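Local coordinates for peptide ABC transporter, peptide-binding protein (Enterococcus faecalis, PDB 3O6P) that probably binds peptides for uptake through an ABC transporter, the chain here being one piece, from the C-terminal half, of the longer solute-binding protein, at residues 33-38 and 48-53; 41-46 and 224-229; 163-168 and 203-208; 188-193 and 209-214; 17-20 and 24-27. One frame throughout, in Å; residues are numbered along the deposited sequence. Where two conformers were deposited one is given.

Contact 1 of 5, residues 33-38 and 48-53; sequences IDRKAL and IEPNGL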
# COMPACT_ATOMS: atom_id res chain seq x y z
N ILE A 33 -6.37 -2.48 -10.35
CA ILE A 33 -5.34 -1.62 -10.95
C ILE A 33 -4.30 -2.45 -11.69
O ILE A 33 -3.58 -3.25 -11.08
CB ILE A 33 -4.67 -0.73 -9.87
CG1 ILE A 33 -5.71 0.07 -9.05
CG2 ILE A 33 -3.56 0.16 -10.48
CD1 ILE A 33 -5.12 0.59 -7.73
N ASP A 34 -4.23 -2.26 -12.99
CA ASP A 34 -3.27 -2.97 -13.85
C ASP A 34 -1.92 -2.28 -13.68
O ASP A 34 -1.63 -1.31 -14.38
CB ASP A 34 -3.77 -2.93 -15.29
CG ASP A 34 -2.93 -3.74 -16.26
OD1 ASP A 34 -1.82 -4.21 -15.89
OD2 ASP A 34 -3.39 -3.90 -17.43
N ARG A 35 -1.11 -2.79 -12.76
CA ARG A 35 0.20 -2.19 -12.45
C ARG A 35 1.15 -2.26 -13.66
O ARG A 35 2.00 -1.36 -13.84
CB ARG A 35 0.91 -2.94 -11.30
CG ARG A 35 0.14 -3.22 -9.99
CD ARG A 35 -0.33 -1.98 -9.36
NE ARG A 35 -0.73 -2.12 -7.94
CZ ARG A 35 -1.75 -2.85 -7.47
NH1 ARG A 35 -2.50 -3.62 -8.27
NH2 ARG A 35 -2.05 -2.82 -6.18
N LYS A 36 1.05 -3.33 -14.45
CA LYS A 36 1.89 -3.46 -15.64
C LYS A 36 1.59 -2.31 -16.63
O LYS A 36 2.49 -1.63 -17.12
CB LYS A 36 1.66 -4.83 -16.31
CG LYS A 36 2.63 -5.12 -17.46
CD LYS A 36 2.34 -6.49 -18.09
CE LYS A 36 3.40 -6.85 -19.14
NZ LYS A 36 4.76 -7.11 -18.56
N ALA A 37 0.32 -2.06 -16.89
CA ALA A 37 -0.06 -0.95 -17.77
C ALA A 37 0.40 0.39 -17.16
O ALA A 37 0.86 1.30 -17.88
CB ALA A 37 -1.60 -0.94 -17.98
N LEU A 38 0.24 0.53 -15.85
CA LEU A 38 0.62 1.77 -15.20
C LEU A 38 2.10 2.03 -15.46
O LEU A 38 2.48 3.12 -15.89
CB LEU A 38 0.33 1.75 -13.69
CG LEU A 38 0.84 2.92 -12.83
CD1 LEU A 38 0.25 4.29 -13.26
CD2 LEU A 38 0.54 2.62 -11.36
N ILE A 48 8.80 -0.02 -11.98
CA ILE A 48 8.42 -1.43 -12.25
C ILE A 48 7.26 -1.86 -11.37
O ILE A 48 6.95 -1.20 -10.37
CB ILE A 48 9.63 -2.41 -12.04
CG1 ILE A 48 10.08 -2.44 -10.59
CG2 ILE A 48 10.77 -2.03 -12.96
CD1 ILE A 48 11.11 -3.53 -10.27
N GLU A 49 6.59 -2.94 -11.77
CA GLU A 49 5.54 -3.50 -10.92
C GLU A 49 6.03 -3.75 -9.49
O GLU A 49 7.19 -4.15 -9.31
CB GLU A 49 5.02 -4.79 -11.51
CG GLU A 49 4.25 -4.57 -12.78
CD GLU A 49 3.86 -5.88 -13.43
OE1 GLU A 49 3.07 -6.62 -12.86
OE2 GLU A 49 4.37 -6.16 -14.53
N PRO A 50 5.17 -3.49 -8.49
CA PRO A 50 5.62 -3.69 -7.10
C PRO A 50 5.43 -5.17 -6.70
O PRO A 50 4.34 -5.72 -6.90
CB PRO A 50 4.67 -2.80 -6.31
CG PRO A 50 3.34 -2.87 -7.11
CD PRO A 50 3.76 -3.07 -8.58
N ASN A 51 6.46 -5.81 -6.17
CA ASN A 51 6.26 -7.15 -5.59
C ASN A 51 5.32 -7.03 -4.40
O ASN A 51 4.34 -7.79 -4.28
CB ASN A 51 7.59 -7.73 -5.13
CG ASN A 51 7.42 -9.09 -4.52
OD1 ASN A 51 7.23 -10.07 -5.25
ND2 ASN A 51 7.44 -9.16 -3.17
N GLY A 52 5.60 -6.05 -3.55
CA GLY A 52 4.82 -5.81 -2.32
C GLY A 52 5.14 -4.42 -1.82
O GLY A 52 5.18 -3.45 -2.60
N LEU A 53 5.36 -4.32 -0.52
CA LEU A 53 5.70 -3.05 0.09
C LEU A 53 7.21 -2.85 0.06
O LEU A 53 7.70 -1.82 -0.41
CB LEU A 53 5.17 -2.99 1.52
CG LEU A 53 5.62 -1.77 2.32
CD1 LEU A 53 5.13 -0.46 1.65
CD2 LEU A 53 5.14 -1.83 3.78
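Glu49 and Pro50, in the loop that follows helix 35-43, fold back onto Arg35 and Lys36 in the opening turn of that same helix. The helix start is capped: Asp34 holds the N-cap position, and its OD1 accepts from Ala37 N at 3.2 Å with an N-H...O angle of 169°. Along the loop, Glu49 comes first, its CA 5.7 Å from the CA of Arg35. Its side chain is extended beyond CG (chi2 174°), which lays the carboxylate beside Lys36, with Glu49 OE2 3.5 Å from Lys36 CB. This is contact with the aliphatic part of the lysine rather than with its charge; Lys36 NZ stays 4.2 Å from Glu49 OE2, too far for a salt bridge, and pairs with Glu40 instead. Any attraction between the charges of Lys36 and Glu49 is probably weak next to that pair. Pro50 follows and crosses the Arg35 chain at about a right angle, its CD 3.9 Å from Arg35 CG. The proline thus abuts the methylene stem and meets the guanidinium group only obliquely. That group is fixed from elsewhere: Arg35 NH2 binds Ser30 OG, and Arg35 NE binds the carbonyl of Pro224 on the neighbouring strand. The bend of the arginine at chi2 also turns it back toward its own helix start, where Arg35 NH1 makes a weak bond of 3.0 Å to Ile33 O, angle 132°.

Contact 2 of 5, residues 41-46 and 224-229; sequences SILGDG and PLFQKS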
# COMPACT_ATOMS: atom_id res chain seq x y z
N SER A 41 2.85 1.77 -19.85
CA SER A 41 2.15 2.63 -20.80
C SER A 41 1.97 4.02 -20.23
O SER A 41 2.13 5.02 -20.94
CB SER A 41 0.80 2.01 -21.15
OG SER A 41 0.13 2.86 -22.04
N ILE A 42 1.66 4.11 -18.94
CA ILE A 42 1.34 5.39 -18.34
C ILE A 42 2.61 6.13 -17.93
O ILE A 42 2.82 7.27 -18.38
CB ILE A 42 0.37 5.26 -17.14
CG1 ILE A 42 -0.92 4.52 -17.56
CG2 ILE A 42 0.06 6.64 -16.53
CD1 ILE A 42 -1.80 5.27 -18.54
N LEU A 43 3.46 5.48 -17.16
CA LEU A 43 4.65 6.15 -16.63
C LEU A 43 5.84 6.07 -17.59
O LEU A 43 6.40 7.11 -17.98
CB LEU A 43 5.03 5.60 -15.26
CG LEU A 43 4.04 5.89 -14.14
CD1 LEU A 43 4.39 5.06 -12.90
CD2 LEU A 43 3.99 7.40 -13.86
N GLY A 44 6.24 4.85 -17.94
CA GLY A 44 7.33 4.61 -18.89
C GLY A 44 8.63 5.28 -18.50
O GLY A 44 9.37 5.79 -19.36
N ASP A 45 8.91 5.30 -17.20
CA ASP A 45 10.01 6.09 -16.66
C ASP A 45 10.98 5.26 -15.84
O ASP A 45 11.82 5.81 -15.13
CB ASP A 45 9.47 7.25 -15.80
CG ASP A 45 8.78 6.76 -14.53
OD1 ASP A 45 8.61 5.52 -14.36
OD2 ASP A 45 8.42 7.61 -13.69
N GLY A 46 10.88 3.94 -15.96
CA GLY A 46 11.80 3.05 -15.25
C GLY A 46 11.15 2.42 -14.03
O GLY A 46 11.70 1.49 -13.43
N PRO A 224 0.30 -0.89 -2.64
CA PRO A 224 1.49 -0.48 -3.44
C PRO A 224 1.15 -0.34 -4.91
O PRO A 224 0.37 -1.13 -5.43
CB PRO A 224 2.49 -1.64 -3.20
CG PRO A 224 2.03 -2.26 -1.88
CD PRO A 224 0.50 -2.20 -2.00
N LEU A 225 1.69 0.70 -5.53
CA LEU A 225 1.41 0.99 -6.94
C LEU A 225 2.58 0.62 -7.85
O LEU A 225 2.37 0.03 -8.91
CB LEU A 225 1.03 2.47 -7.10
CG LEU A 225 -0.22 2.91 -6.34
CD1 LEU A 225 -0.38 4.42 -6.56
CD2 LEU A 225 -1.45 2.13 -6.85
N PHE A 226 3.80 0.98 -7.45
CA PHE A 226 4.98 0.62 -8.23
C PHE A 226 6.23 0.81 -7.40
O PHE A 226 6.19 1.42 -6.32
CB PHE A 226 5.07 1.45 -9.54
CG PHE A 226 5.13 2.96 -9.34
CD1 PHE A 226 6.35 3.59 -9.11
CD2 PHE A 226 3.97 3.75 -9.43
CE1 PHE A 226 6.45 5.01 -8.94
CE2 PHE A 226 4.04 5.16 -9.26
CZ PHE A 226 5.29 5.79 -9.02
N GLN A 227 7.34 0.26 -7.89
CA GLN A 227 8.67 0.48 -7.30
C GLN A 227 9.53 1.26 -8.29
O GLN A 227 9.41 1.09 -9.50
CB GLN A 227 9.30 -0.88 -6.97
CG GLN A 227 10.79 -0.80 -6.60
CD GLN A 227 11.39 -2.17 -6.37
OE1 GLN A 227 10.69 -3.13 -6.00
NE2 GLN A 227 12.70 -2.27 -6.58
N LYS A 228 10.39 2.13 -7.78
CA LYS A 228 11.32 2.86 -8.65
C LYS A 228 12.63 2.82 -7.90
O LYS A 228 12.75 3.41 -6.82
CB LYS A 228 10.81 4.28 -8.91
CG LYS A 228 11.51 5.01 -10.09
CD LYS A 228 10.70 6.23 -10.54
CE LYS A 228 11.26 6.88 -11.81
NZ LYS A 228 12.71 7.09 -11.70
N SER A 229 13.60 2.09 -8.45
CA SER A 229 14.81 1.68 -7.68
C SER A 229 16.11 2.17 -8.26
O SER A 229 16.21 2.38 -9.47
CB SER A 229 14.85 0.14 -7.49
OG SER A 229 14.12 -0.54 -8.51
O HOH W 1 13.05 1.22 -11.06
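One water links the two segments, giving a hydrogen bond to Gly46 O at 2.7 Å and accepting one from Ser229 N at 2.8 Å. Since no direct hydrogen bond crosses the contact, this bridge is its polar tie, joining the loop after helix 35-43 to the chain's C-terminal end. Farther back along the strand, apolar packing takes over. The CD1 branch of Leu43 sits over one face of the Phe226 ring, 3.6 Å above its plane and displaced toward the rim, so that CD2 and CE2 of Phe226 are the nearest ring atoms. Leu43 CD1 is 3.9 Å from the Phe226 ring centroid, and that vector lies 21° off the ring normal, which meets the geometry of a CH-pi contact. With CG between the backbone N and the carbonyl carbon (chi1 59°), the Phe226 ring is turned toward the helix end. Its side chain also touches Leu38 and Val39 of the same helix. Between these two links lie Asp45 and Lys228, opposite in charge yet not bridged. Asp45 OD2 meets Lys228 CE at 3.5 Å, whereas the lysine bends at chi4 (-48°) and leaves Lys228 NZ 4.8 Å from Asp45 OD2. The other oxygen of the carboxylate, Asp45 OD1, is hydrogen-bonded to Ser47 OG. On the sheet side, Leu225 and Phe226 both face Gln7 of strand 5-11, a classic beta bulge in strand 223-228, at one edge of the mixed sheet, with the end of helix 35-43 packed against it.

Contact 3 of 5, residues 163-168 and 203-208; sequences DPSSFL and EKRWDD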
# COMPACT_ATOMS: atom_id res chain seq x y z
N ASP A 163 17.35 -1.50 4.45
CA ASP A 163 16.70 -2.41 5.39
C ASP A 163 15.17 -2.46 5.25
O ASP A 163 14.51 -1.42 5.21
CB ASP A 163 17.09 -2.11 6.83
CG ASP A 163 16.72 -3.25 7.75
OD1 ASP A 163 17.49 -4.25 7.83
OD2 ASP A 163 15.66 -3.15 8.37
N PRO A 164 14.59 -3.67 5.23
CA PRO A 164 13.15 -3.78 5.04
C PRO A 164 12.34 -3.06 6.12
O PRO A 164 11.26 -2.57 5.84
CB PRO A 164 12.89 -5.30 5.08
CG PRO A 164 14.21 -5.90 4.72
CD PRO A 164 15.20 -5.00 5.39
N SER A 165 12.88 -2.95 7.34
CA SER A 165 12.15 -2.29 8.42
C SER A 165 11.91 -0.81 8.11
O SER A 165 10.98 -0.23 8.66
CB SER A 165 12.89 -2.42 9.75
OG SER A 165 14.10 -1.69 9.70
N SER A 166 12.74 -0.20 7.27
CA SER A 166 12.56 1.20 6.88
C SER A 166 11.15 1.38 6.31
O SER A 166 10.51 2.40 6.56
CB SER A 166 13.60 1.60 5.84
OG SER A 166 13.46 2.96 5.48
N PHE A 167 10.69 0.40 5.55
CA PHE A 167 9.34 0.44 4.98
C PHE A 167 8.28 -0.08 5.94
O PHE A 167 7.20 0.51 6.08
CB PHE A 167 9.30 -0.37 3.69
CG PHE A 167 10.08 0.26 2.58
CD1 PHE A 167 9.43 1.04 1.61
CD2 PHE A 167 11.48 0.11 2.51
CE1 PHE A 167 10.15 1.66 0.61
CE2 PHE A 167 12.20 0.70 1.49
CZ PHE A 167 11.53 1.50 0.54
N LEU A 168 8.59 -1.20 6.58
CA LEU A 168 7.59 -1.88 7.39
C LEU A 168 7.22 -1.06 8.64
O LEU A 168 6.05 -1.01 9.02
CB LEU A 168 8.07 -3.28 7.77
CG LEU A 168 8.35 -4.20 6.57
CD1 LEU A 168 9.20 -5.40 7.03
CD2 LEU A 168 7.02 -4.69 5.93
N GLU A 203 18.45 -13.96 12.40
CA GLU A 203 17.57 -14.87 11.65
C GLU A 203 16.13 -14.75 12.12
O GLU A 203 15.21 -14.79 11.30
CB GLU A 203 18.07 -16.31 11.73
CG GLU A 203 19.45 -16.51 11.11
CD GLU A 203 19.97 -17.92 11.30
OE1 GLU A 203 19.27 -18.72 11.96
OE2 GLU A 203 21.08 -18.22 10.81
N LYS A 204 15.92 -14.56 13.42
CA LYS A 204 14.58 -14.31 13.92
C LYS A 204 14.10 -12.94 13.43
O LYS A 204 12.95 -12.79 13.05
CB LYS A 204 14.50 -14.39 15.46
CG LYS A 204 13.05 -14.26 15.92
CD LYS A 204 12.83 -14.19 17.41
CE LYS A 204 11.36 -13.84 17.69
NZ LYS A 204 11.06 -12.38 17.64
N ARG A 205 14.99 -11.95 13.42
CA ARG A 205 14.61 -10.61 12.96
C ARG A 205 14.17 -10.65 11.48
O ARG A 205 13.18 -10.01 11.07
CB ARG A 205 15.75 -9.61 13.18
CG ARG A 205 15.42 -8.22 12.66
CD ARG A 205 16.45 -7.16 13.09
NE ARG A 205 16.02 -5.87 12.55
CZ ARG A 205 16.39 -5.39 11.37
NH1 ARG A 205 17.23 -6.08 10.59
NH2 ARG A 205 15.94 -4.21 10.95
N TRP A 206 14.91 -11.40 10.69
CA TRP A 206 14.56 -11.55 9.27
C TRP A 206 13.18 -12.20 9.12
O TRP A 206 12.34 -11.75 8.32
CB TRP A 206 15.62 -12.42 8.57
CG TRP A 206 15.42 -12.60 7.08
CD1 TRP A 206 14.94 -13.71 6.44
CD2 TRP A 206 15.73 -11.65 6.04
NE1 TRP A 206 14.92 -13.51 5.08
CE2 TRP A 206 15.41 -12.26 4.81
CE3 TRP A 206 16.26 -10.35 6.04
CZ2 TRP A 206 15.60 -11.62 3.57
CZ3 TRP A 206 16.46 -9.71 4.80
CH2 TRP A 206 16.11 -10.34 3.60
N ASP A 207 12.94 -13.26 9.88
CA ASP A 207 11.66 -13.94 9.80
C ASP A 207 10.51 -13.04 10.30
O ASP A 207 9.41 -13.08 9.75
CB ASP A 207 11.71 -15.29 10.53
CG ASP A 207 12.45 -16.37 9.73
OD1 ASP A 207 12.78 -16.16 8.55
OD2 ASP A 207 12.71 -17.44 10.31
N ASP A 208 10.78 -12.23 11.33
CA ASP A 208 9.78 -11.25 11.80
C ASP A 208 9.43 -10.23 10.70
O ASP A 208 8.25 -9.91 10.47
CB ASP A 208 10.29 -10.53 13.05
CG ASP A 208 10.17 -11.37 14.30
OD1 ASP A 208 9.22 -12.19 14.38
OD2 ASP A 208 10.99 -11.18 15.22
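Arg205 carries its CG anti to the backbone N (chi1 177°) and runs extended from CG to NE, reaching straight across to Asp163, whose own CG is likewise turned away from its backbone N. The two side chains approach from opposite directions and meet carboxylate to guanidinium edge, their planes 25° apart. In this salt bridge Arg205 NH2 donates to Asp163 OD2 at 2.8 Å, while Arg205 NH1 makes a weak second bond to Asp163 OD1 at 3.3 Å. The same OD2 is also occupied from its own segment. Ser165 N donates to Asp163 OD2 at 3.0 Å, closing an Asx turn that caps the way into helix 165-168. Ser165 OG donates to it on the anti side of the carboxylate; its 2.5 Å is unusually short and somewhat doubtful. The NH2 donor is 36° out of the carboxylate plane, so the salt bridge is not coplanar. Beside the charged pair, Pro164 CG rests at 4.4 Å from Trp206 CZ3, a looser apolar touch. The indole N-H of that tryptophan binds Glu71, and Arg205 NE binds the carbonyl of Ala194, which ties helix 185-195 into the same network. With Arg205 NH2 and Ser165 N both donating to one oxygen, the Asp163 carboxylate is probably stabilised in its charged form, joining the helix cap at 163-165 to helix 202-218.

Contact 4 of 5, residues 188-193 and 209-214; sequences DKFVKA and MLNAEK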
# COMPACT_ATOMS: atom_id res chain seq x y z
N ASP A 188 1.77 -5.35 13.95
CA ASP A 188 2.49 -4.65 15.02
C ASP A 188 3.44 -5.60 15.74
O ASP A 188 4.61 -5.24 16.03
CB ASP A 188 1.52 -4.07 16.06
CG ASP A 188 0.96 -2.70 15.69
OD1 ASP A 188 1.11 -2.23 14.54
OD2 ASP A 188 0.35 -2.10 16.59
N LYS A 189 2.95 -6.80 16.04
CA LYS A 189 3.72 -7.80 16.76
C LYS A 189 5.01 -8.09 16.01
O LYS A 189 6.09 -8.04 16.58
CB LYS A 189 2.92 -9.10 16.94
CG LYS A 189 3.62 -10.15 17.82
CD LYS A 189 2.93 -11.48 17.74
CE LYS A 189 3.41 -12.26 16.52
NZ LYS A 189 2.79 -13.60 16.45
N PHE A 190 4.91 -8.37 14.72
CA PHE A 190 6.08 -8.72 13.92
C PHE A 190 7.06 -7.54 13.76
O PHE A 190 8.28 -7.71 13.95
CB PHE A 190 5.66 -9.26 12.54
CG PHE A 190 4.93 -10.59 12.58
CD1 PHE A 190 5.49 -11.70 13.21
CD2 PHE A 190 3.72 -10.74 11.89
CE1 PHE A 190 4.80 -12.96 13.19
CE2 PHE A 190 3.03 -11.97 11.86
CZ PHE A 190 3.58 -13.08 12.53
N VAL A 191 6.52 -6.37 13.42
CA VAL A 191 7.39 -5.26 13.06
C VAL A 191 8.12 -4.71 14.28
O VAL A 191 9.27 -4.27 14.17
CB VAL A 191 6.67 -4.16 12.22
CG1 VAL A 191 5.65 -3.38 13.04
CG2 VAL A 191 7.69 -3.22 11.63
N LYS A 192 7.47 -4.75 15.43
CA LYS A 192 8.10 -4.33 16.68
C LYS A 192 9.14 -5.35 17.13
O LYS A 192 10.23 -4.97 17.53
CB LYS A 192 7.04 -4.15 17.77
CG LYS A 192 6.04 -3.05 17.47
CD LYS A 192 6.43 -1.74 18.12
CE LYS A 192 5.35 -0.66 17.90
NZ LYS A 192 4.25 -0.64 18.92
N ALA A 193 8.80 -6.64 17.04
CA ALA A 193 9.75 -7.70 17.39
C ALA A 193 11.06 -7.54 16.62
O ALA A 193 12.14 -7.77 17.18
CB ALA A 193 9.15 -9.10 17.16
N MSE A 209 10.45 -9.75 10.00
CA MSE A 209 10.21 -8.77 8.94
C MSE A 209 9.46 -9.40 7.78
O MSE A 209 8.53 -8.78 7.23
CB MSE A 209 11.50 -8.12 8.48
CG MSE A 209 12.14 -7.26 9.59
SE MSE A 209 13.67 -6.29 8.98
CE MSE A 209 14.83 -7.77 8.51
N LEU A 210 9.83 -10.63 7.39
CA LEU A 210 9.08 -11.36 6.35
C LEU A 210 7.61 -11.54 6.72
O LEU A 210 6.71 -11.34 5.90
CB LEU A 210 9.69 -12.74 6.10
CG LEU A 210 10.99 -12.78 5.29
CD1 LEU A 210 11.50 -14.21 5.33
CD2 LEU A 210 10.72 -12.35 3.86
N ASN A 211 7.38 -11.93 7.98
CA ASN A 211 6.02 -12.07 8.46
C ASN A 211 5.23 -10.76 8.47
O ASN A 211 4.03 -10.76 8.16
CB ASN A 211 5.99 -12.76 9.83
CG ASN A 211 6.13 -14.27 9.72
OD1 ASN A 211 5.52 -14.88 8.84
ND2 ASN A 211 6.93 -14.87 10.61
N ALA A 212 5.92 -9.66 8.79
CA ALA A 212 5.30 -8.33 8.71
C ALA A 212 4.87 -8.01 7.28
O ALA A 212 3.71 -7.65 7.03
CB ALA A 212 6.23 -7.25 9.24
N GLU A 213 5.79 -8.19 6.33
CA GLU A 213 5.44 -7.95 4.91
C GLU A 213 4.25 -8.81 4.50
O GLU A 213 3.32 -8.32 3.89
CB GLU A 213 6.66 -8.27 4.02
CG GLU A 213 6.38 -8.33 2.50
CD GLU A 213 6.37 -6.98 1.76
OE1 GLU A 213 6.79 -5.94 2.31
OE2 GLU A 213 5.94 -6.98 0.58
N LYS A 214 4.30 -10.10 4.81
CA LYS A 214 3.21 -11.01 4.39
C LYS A 214 1.90 -10.64 5.08
O LYS A 214 0.82 -10.87 4.54
CB LYS A 214 3.56 -12.47 4.64
CG LYS A 214 4.73 -12.95 3.77
CD LYS A 214 4.93 -14.44 3.78
CE LYS A 214 5.58 -14.96 4.98
NZ LYS A 214 5.86 -16.46 4.76
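Helices 185-195 and 202-218 follow each other in the chain and pack as an antiparallel helical hairpin, joined here through Phe190, Val191, Asn211 and Ala212. The axes of the short segments come within 7.9 Å, with a signed crossing angle of -147°. Backbones are nearest at Phe190 and Ala212, whose CA atoms are 5.3 Å apart, and the small alanine side chain fits this close approach: Ala212 CB is 3.9 Å from Phe190 CB and 4.3 Å from Val191 CB. Toward the outer side of the pair the Phe190 ring covers Asn211. Asn211 CB stands 3.3 Å above the ring plane and almost exactly over its centre, 3° off the normal, a well-formed CH-pi contact. The amide beyond it lies 30° from parallel with the ring, and Asn211 ND2 is 3.9 Å from Phe190 CE1. Phe190 also touches Asp208 and Thr215, about one turn before and one turn after Asn211. No hydrogen bond crosses between the two segments. The contact between them is therefore probably held by shape and dispersion, helped perhaps by the slightly polarised C-H of Asn211 CB, next to an amide, against the pi face.

Contact 5 of 5, residues 17-20 and 24-27; sequences KSPF and NLRK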
# COMPACT_ATOMS: atom_id res chain seq x y z
N LYS A 17 -16.28 2.80 11.41
CA LYS A 17 -17.22 2.49 10.32
C LYS A 17 -16.69 2.86 8.95
O LYS A 17 -17.43 2.82 7.95
CB LYS A 17 -18.57 3.17 10.57
CG LYS A 17 -19.19 2.84 11.92
CD LYS A 17 -19.60 1.39 11.99
CE LYS A 17 -20.46 1.14 13.22
NZ LYS A 17 -21.01 -0.26 13.20
N SER A 18 -15.40 3.21 8.88
CA SER A 18 -14.81 3.50 7.57
C SER A 18 -14.93 2.26 6.66
O SER A 18 -14.59 1.14 7.10
CB SER A 18 -13.34 3.86 7.67
OG SER A 18 -12.85 4.03 6.35
N PRO A 19 -15.35 2.46 5.39
CA PRO A 19 -15.39 1.32 4.49
C PRO A 19 -14.01 0.70 4.31
O PRO A 19 -13.89 -0.49 4.09
CB PRO A 19 -15.85 1.93 3.16
CG PRO A 19 -15.52 3.37 3.25
CD PRO A 19 -15.65 3.73 4.70
N PHE A 20 -12.97 1.52 4.44
CA PHE A 20 -11.60 1.05 4.21
C PHE A 20 -11.06 0.14 5.30
O PHE A 20 -10.01 -0.46 5.10
CB PHE A 20 -10.66 2.23 3.95
CG PHE A 20 -11.14 3.10 2.83
CD1 PHE A 20 -11.22 2.58 1.53
CD2 PHE A 20 -11.58 4.40 3.08
CE1 PHE A 20 -11.70 3.39 0.47
CE2 PHE A 20 -12.03 5.22 2.03
CZ PHE A 20 -12.12 4.71 0.73
N ASN A 24 -11.73 -6.87 2.37
CA ASN A 24 -12.19 -7.17 1.01
C ASN A 24 -12.30 -5.94 0.10
O ASN A 24 -12.00 -6.04 -1.10
CB ASN A 24 -13.49 -7.95 1.04
CG ASN A 24 -13.28 -9.37 1.52
OD1 ASN A 24 -12.31 -10.03 1.11
ND2 ASN A 24 -14.15 -9.86 2.40
N LEU A 25 -12.70 -4.80 0.65
CA LEU A 25 -12.68 -3.57 -0.14
C LEU A 25 -11.27 -3.15 -0.51
O LEU A 25 -11.01 -2.78 -1.66
CB LEU A 25 -13.43 -2.41 0.56
CG LEU A 25 -13.32 -1.03 -0.12
CD1 LEU A 25 -13.87 -1.06 -1.57
CD2 LEU A 25 -14.02 0.06 0.71
N ARG A 26 -10.35 -3.21 0.45
CA ARG A 26 -8.98 -2.85 0.13
C ARG A 26 -8.39 -3.76 -0.99
O ARG A 26 -7.74 -3.28 -1.92
CB ARG A 26 -8.12 -2.89 1.37
CG ARG A 26 -8.61 -1.97 2.49
CD ARG A 26 -7.50 -1.79 3.56
NE ARG A 26 -7.14 -3.05 4.24
CZ ARG A 26 -7.69 -3.52 5.36
NH1 ARG A 26 -8.70 -2.87 5.96
NH2 ARG A 26 -7.25 -4.68 5.84
N LYS A 27 -8.69 -5.04 -0.91
CA LYS A 27 -8.30 -5.98 -1.96
C LYS A 27 -9.00 -5.69 -3.29
O LYS A 27 -8.36 -5.79 -4.34
CB LYS A 27 -8.55 -7.42 -1.49
CG LYS A 27 -7.59 -7.83 -0.34
CD LYS A 27 -8.04 -9.11 0.30
CE LYS A 27 -7.20 -9.26 1.57
NZ LYS A 27 -7.49 -10.57 2.22
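An ST turn at Ser18 precedes helix 23-31, and Pro19 and Phe20 within it pack against Leu25 and Arg26 of that helix. The evidence for the turn is the bond from Phe20 N to Ser18 OG, 3.2 Å long; Ser18 OG is bonded in addition to Asn12 O. Across the contact, Arg26 NH1 donates to Phe20 O at 2.9 Å, nearly straight at 168°. The oxygen lies in the guanidinium plane, whereas the donor is tilted 17° from the carbonyl plane. Arg26 CD already lies 3.2 Å from Phe20 O, and the bend at chi3 (-63°) then turns the guanidinium so that NH1 meets the same oxygen. Leu25 does the apolar work with one branch: its CD2 is 3.6 Å from Pro19 CB, in the conformer described, and 3.9 Å from Phe20 CD1. It meets the phenyl ring obliquely. The remaining guanidinium nitrogens are held from beyond the segments, Arg26 NH2 by Asp219 O and NE, weakly, by Met220 O. The contact is largely buried, Pro19 being partly exposed: Leu25 also packs on Trp87 and Ala90 of helix 80-94 and on Leu99 of strand 99-106, while Phe20 reaches Met101 of that strand and Leu11 of strand 5-11.

In the fold
From the N terminus, contact 5 comes first and closes a short turn into helix 23-31, finishing before the others begin. Contact 1 then closes the loop over helix 35-43. Contact 2 starts within that loop and crosses contact 1, joining the helix end to the last strand; the two touch through a probable hydrogen bond from Ile48 N to Gln227 O. Contacts 3 and 4 both fall within the long span of contact 2 and cross each other, tying helices 165-168 and 185-195 to successive turns of helix 202-218. That helix bonds back to contact 1, Glu213 to Leu53 N. Contacts 2 and 5 lie on opposite sides of the chain's centre.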